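Local coordinates for putative glycerophosphodiester phosphodiesterase (Galdieria sulphuraria, PDB 2O55), which is a putative enzyme of the glycerophosphodiester phosphodiesterase family, with a fold of the TIM-barrel class, at residues H12-G16 against S28-C32; P22-R27 against H90-S94. All blocks are in the same frame, centred on the assembly; numbering follows the deposited sequence. Where two conformers were deposited one is given.

Contact 1 (H12-G16 against S28-C32); sequences HRGVG and SFVLC. With SO4 (sulfate ion), chain B.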
# COMPACT_ATOMS: atom_id res chain seq x y z
N HIS A 12 -3.72 6.18 -2.38
CA HIS A 12 -4.20 5.29 -1.34
C HIS A 12 -5.40 4.48 -1.82
O HIS A 12 -6.46 5.04 -2.11
CB HIS A 12 -4.54 6.06 -0.05
CG HIS A 12 -4.56 5.19 1.18
ND1 HIS A 12 -4.79 5.69 2.45
CD2 HIS A 12 -4.37 3.86 1.34
CE1 HIS A 12 -4.75 4.71 3.33
NE2 HIS A 12 -4.50 3.59 2.68
N ARG A 13 -5.22 3.17 -1.91
CA ARG A 13 -6.21 2.24 -2.45
C ARG A 13 -6.70 2.64 -3.84
O ARG A 13 -7.82 2.34 -4.23
CB ARG A 13 -7.36 2.05 -1.46
CG ARG A 13 -6.91 1.53 -0.12
CD ARG A 13 -8.08 1.29 0.77
NE ARG A 13 -7.69 1.41 2.17
CZ ARG A 13 -8.55 1.58 3.17
NH1 ARG A 13 -9.84 1.66 2.91
NH2 ARG A 13 -8.13 1.69 4.43
N GLY A 14 -5.82 3.33 -4.57
CA GLY A 14 -6.13 3.90 -5.88
C GLY A 14 -6.39 5.40 -5.79
O GLY A 14 -5.57 6.16 -5.27
N VAL A 15 -7.53 5.83 -6.31
CA VAL A 15 -7.88 7.24 -6.30
C VAL A 15 -8.30 7.65 -4.91
O VAL A 15 -8.82 8.74 -4.70
CB VAL A 15 -9.04 7.53 -7.25
CG1 VAL A 15 -8.68 7.14 -8.66
CG2 VAL A 15 -10.31 6.82 -6.77
N GLY A 16 -8.09 6.76 -3.95
CA GLY A 16 -8.37 7.08 -2.56
C GLY A 16 -9.80 7.50 -2.35
O GLY A 16 -10.72 6.90 -2.92
N SER A 28 -10.26 2.33 -10.33
CA SER A 28 -9.54 3.26 -9.48
C SER A 28 -8.06 3.30 -9.89
O SER A 28 -7.52 4.38 -10.14
CB SER A 28 -9.70 2.84 -8.01
OG SER A 28 -9.07 3.75 -7.12
N PHE A 29 -7.43 2.14 -10.01
CA PHE A 29 -6.01 2.07 -10.38
C PHE A 29 -5.78 2.57 -11.80
O PHE A 29 -4.85 3.34 -12.04
CB PHE A 29 -5.44 0.65 -10.21
CG PHE A 29 -5.63 0.07 -8.82
CD1 PHE A 29 -5.24 0.78 -7.67
CD2 PHE A 29 -6.18 -1.21 -8.66
CE1 PHE A 29 -5.42 0.24 -6.38
CE2 PHE A 29 -6.36 -1.77 -7.37
CZ PHE A 29 -5.97 -1.04 -6.23
N VAL A 30 -6.64 2.16 -12.74
CA VAL A 30 -6.53 2.66 -14.12
C VAL A 30 -6.58 4.19 -14.11
O VAL A 30 -5.72 4.84 -14.69
CB VAL A 30 -7.64 2.11 -15.08
CG1 VAL A 30 -7.50 2.73 -16.49
CG2 VAL A 30 -7.59 0.57 -15.17
N LEU A 31 -7.57 4.74 -13.41
CA LEU A 31 -7.72 6.19 -13.29
C LEU A 31 -6.46 6.87 -12.76
O LEU A 31 -6.13 7.97 -13.19
CB LEU A 31 -8.95 6.59 -12.44
CG LEU A 31 -10.35 6.55 -13.10
CD1 LEU A 31 -11.41 7.18 -12.20
CD2 LEU A 31 -10.40 7.19 -14.48
N CYS A 32 -5.74 6.20 -11.87
CA CYS A 32 -4.51 6.77 -11.32
C CYS A 32 -3.40 6.88 -12.36
O CYS A 32 -2.59 7.83 -12.33
CB CYS A 32 -4.02 5.94 -10.14
SG CYS A 32 -4.92 6.23 -8.63
S SO4 B . -5.61 2.39 6.81
O1 SO4 B . -4.81 3.30 7.59
O2 SO4 B . -6.93 2.38 7.41
O3 SO4 B . -5.78 2.92 5.47
O4 SO4 B . -5.02 1.05 6.70
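Gly-14, with no CB, leaves its place to the hydroxyl of Ser-28, and the helix comes close to the loop, the CA of Gly-14 lying 4.9 Å from the CA of Phe-29. The glycine has backbone angles (phi 102°) at which a side chain would press on the carbonyl of Arg-13. Ser-28 lays its hydroxyl against Gly-14 CA, with OG anti to the backbone N (chi1 -177°). There OG accepts a nearly straight hydrogen bond from the N-H of Val-15, with N to OG 2.7 Å and an angle of 165° at the hydrogen, and gives a weak one to Arg-13 O at 3.5 Å. The serine thus holds the Val-15 flank firmly and the Arg-13 flank only weakly. The Phe-29 ring approaches the Arg-13/Gly-14 peptide obliquely, CE1 3.6 Å from Gly-14 N. Val-15 lays CG1 against Leu-31 CB at 3.8 Å, and the same methyl also meets Cys-32 SG.

At the other side of the loop a sulfate ion is bound. Arg-13, extended from CG to NE, turns away from the helix and donates from NH2 to sulfate O3 (2.8 Å) near the guanidinium plane; the His-12 ring edge abuts the same oxygen, and Trp-218 and His-56 also bind the ion. Strand 8-12, helix 26-34 and the parallel strand 39-46 form the first beta-alpha-beta crossover of the barrel, and Phe-29 packs on Ile-40 and Thr-42.

Contact 2 (P22-R27 against H90-S94); sequences PENTLR and HTIPS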
# COMPACT_ATOMS: atom_id res chain seq x y z
N PRO A 22 -14.68 3.34 -6.59
CA PRO A 22 -14.56 2.57 -5.32
C PRO A 22 -13.12 2.13 -5.02
O PRO A 22 -12.35 1.84 -5.93
CB PRO A 22 -15.44 1.34 -5.55
CG PRO A 22 -15.57 1.22 -7.06
CD PRO A 22 -15.46 2.61 -7.62
N GLU A 23 -12.78 2.10 -3.73
CA GLU A 23 -11.44 1.73 -3.27
C GLU A 23 -11.01 0.33 -3.77
O GLU A 23 -11.85 -0.57 -3.93
CB GLU A 23 -11.41 1.77 -1.74
CG GLU A 23 -12.43 0.84 -1.06
CD GLU A 23 -12.26 0.72 0.44
OE1 GLU A 23 -11.36 -0.03 0.89
OE2 GLU A 23 -13.05 1.36 1.15
N ASN A 24 -9.71 0.16 -4.01
CA ASN A 24 -9.14 -1.14 -4.40
C ASN A 24 -9.91 -1.82 -5.53
O ASN A 24 -10.25 -3.01 -5.45
CB ASN A 24 -9.02 -2.07 -3.19
CG ASN A 24 -7.93 -1.66 -2.25
OD1 ASN A 24 -6.90 -1.15 -2.68
ND2 ASN A 24 -8.15 -1.88 -0.96
N THR A 25 -10.16 -1.04 -6.57
CA THR A 25 -10.95 -1.45 -7.71
C THR A 25 -10.11 -1.08 -8.93
O THR A 25 -9.49 -0.02 -8.92
CB THR A 25 -12.29 -0.68 -7.70
OG1 THR A 25 -13.37 -1.56 -8.04
CG2 THR A 25 -12.27 0.49 -8.64
N LEU A 26 -10.08 -1.93 -9.96
CA LEU A 26 -9.27 -1.67 -11.18
C LEU A 26 -9.50 -0.28 -11.79
O LEU A 26 -8.55 0.38 -12.21
CB LEU A 26 -9.48 -2.74 -12.25
CG LEU A 26 -8.95 -4.13 -11.94
CD1 LEU A 26 -9.65 -5.18 -12.80
CD2 LEU A 26 -7.43 -4.18 -12.11
N ARG A 27 -10.77 0.14 -11.81
CA ARG A 27 -11.15 1.44 -12.39
C ARG A 27 -10.46 2.56 -11.63
O ARG A 27 -10.12 3.59 -12.20
CB ARG A 27 -12.67 1.64 -12.37
CG ARG A 27 -13.21 2.40 -13.59
CD ARG A 27 -12.92 3.89 -13.53
NE ARG A 27 -12.55 4.45 -14.84
CZ ARG A 27 -13.20 5.44 -15.45
NH1 ARG A 27 -14.25 6.00 -14.87
NH2 ARG A 27 -12.78 5.87 -16.63
N HIS A 90 -18.36 -1.91 -10.18
CA HIS A 90 -16.99 -2.46 -10.18
C HIS A 90 -16.82 -3.55 -9.14
O HIS A 90 -17.64 -3.67 -8.23
CB HIS A 90 -15.96 -1.35 -10.01
CG HIS A 90 -16.24 -0.15 -10.86
ND1 HIS A 90 -16.64 1.06 -10.34
CD2 HIS A 90 -16.23 -0.00 -12.21
CE1 HIS A 90 -16.84 1.92 -11.33
NE2 HIS A 90 -16.60 1.30 -12.47
N THR A 91 -15.77 -4.36 -9.29
CA THR A 91 -15.68 -5.61 -8.53
C THR A 91 -14.31 -5.87 -7.90
O THR A 91 -13.32 -5.26 -8.32
CB THR A 91 -16.09 -6.82 -9.41
OG1 THR A 91 -16.38 -7.93 -8.55
CG2 THR A 91 -14.99 -7.20 -10.42
N ILE A 92 -14.25 -6.77 -6.91
CA ILE A 92 -12.98 -7.09 -6.25
C ILE A 92 -12.03 -7.73 -7.25
O ILE A 92 -12.35 -8.76 -7.84
CB ILE A 92 -13.12 -8.01 -4.99
CG1 ILE A 92 -14.01 -7.38 -3.93
CG2 ILE A 92 -11.76 -8.27 -4.37
CD1 ILE A 92 -14.47 -8.35 -2.85
N PRO A 93 -10.86 -7.10 -7.47
CA PRO A 93 -9.85 -7.66 -8.36
C PRO A 93 -8.90 -8.64 -7.66
O PRO A 93 -8.83 -8.67 -6.43
CB PRO A 93 -9.08 -6.43 -8.85
CG PRO A 93 -9.34 -5.36 -7.81
CD PRO A 93 -10.43 -5.82 -6.89
N SER A 94 -8.20 -9.45 -8.46
CA SER A 94 -7.08 -10.27 -7.99
C SER A 94 -5.81 -9.43 -8.13
O SER A 94 -5.87 -8.29 -8.59
CB SER A 94 -6.97 -11.55 -8.82
OG SER A 94 -6.55 -11.27 -10.15
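The backbone O of Asn-24 faces the Pro-93 ring across the contact, 3.2 Å from Pro-93 CD, while the side-chain amide of the same asparagine is gripped at both ends, OD1 by Thr-42 OG1 and ND2 by Asp-43 OD2. Pro-93 CB then reaches Leu-26 CG at 3.9 Å; the two side chains run antiparallel alongside one another, and Leu-26 goes on to touch Glu-97 and Ala-101 of helix 95-104.

In the beta-alpha order of a TIM barrel, these residues join the start of helix 26-34 to the far end of a long excursion that follows strand 39-46 and leads into helix 95-104. Ser-94 is the N-cap of the latter, its OG bonded to Glu-97 N, and Thr-25 occupies the corresponding position before helix 26-34 but makes no capping bond with its side chain.

At the more exposed end His-90 fills the angle between Pro-22 and Arg-27. Its CG lies anti to the carbonyl carbon (chi1 -45°), which swings the imidazole over the helix start. In one of the two conformers deposited for Arg-27, its CB sits over one ring face, offset toward the rim, in a CH-pi contact 4.0 Å from the centroid and 17° off the normal. The Pro-22 and His-90 side chains cross at about a right angle, Pro-22 CD lying oblique to the ring, 3.3 Å from His-90 ND1, and Thr-25 OG1 comes within 3.3 Å of His-90 CB.

How the contacts relate
Contacts 1 and 2 both draw on helix 26-34, and their centres are about 9 Å apart. Between them the chain is stitched by backbone and charge. Asn-24 N lies 2.9 Å from Arg-13 O, a probable hydrogen bond, and Arg-13 NH1 forms a salt bridge with Glu-23 OE1 at 3.0 Å. This is consistent with Glu-23 being a second-shell residue that positions Arg-13, one of the sulfate's ligands in contact 1. Apolar packing completes the join, with Phe-29 CZ 3.7 Å from Asn-24 CA. The sulfate, probably from the crystallisation liquor, occupies a pocket at the strand ends, where TIM-barrel enzymes keep their active sites; contact 2 lies further out.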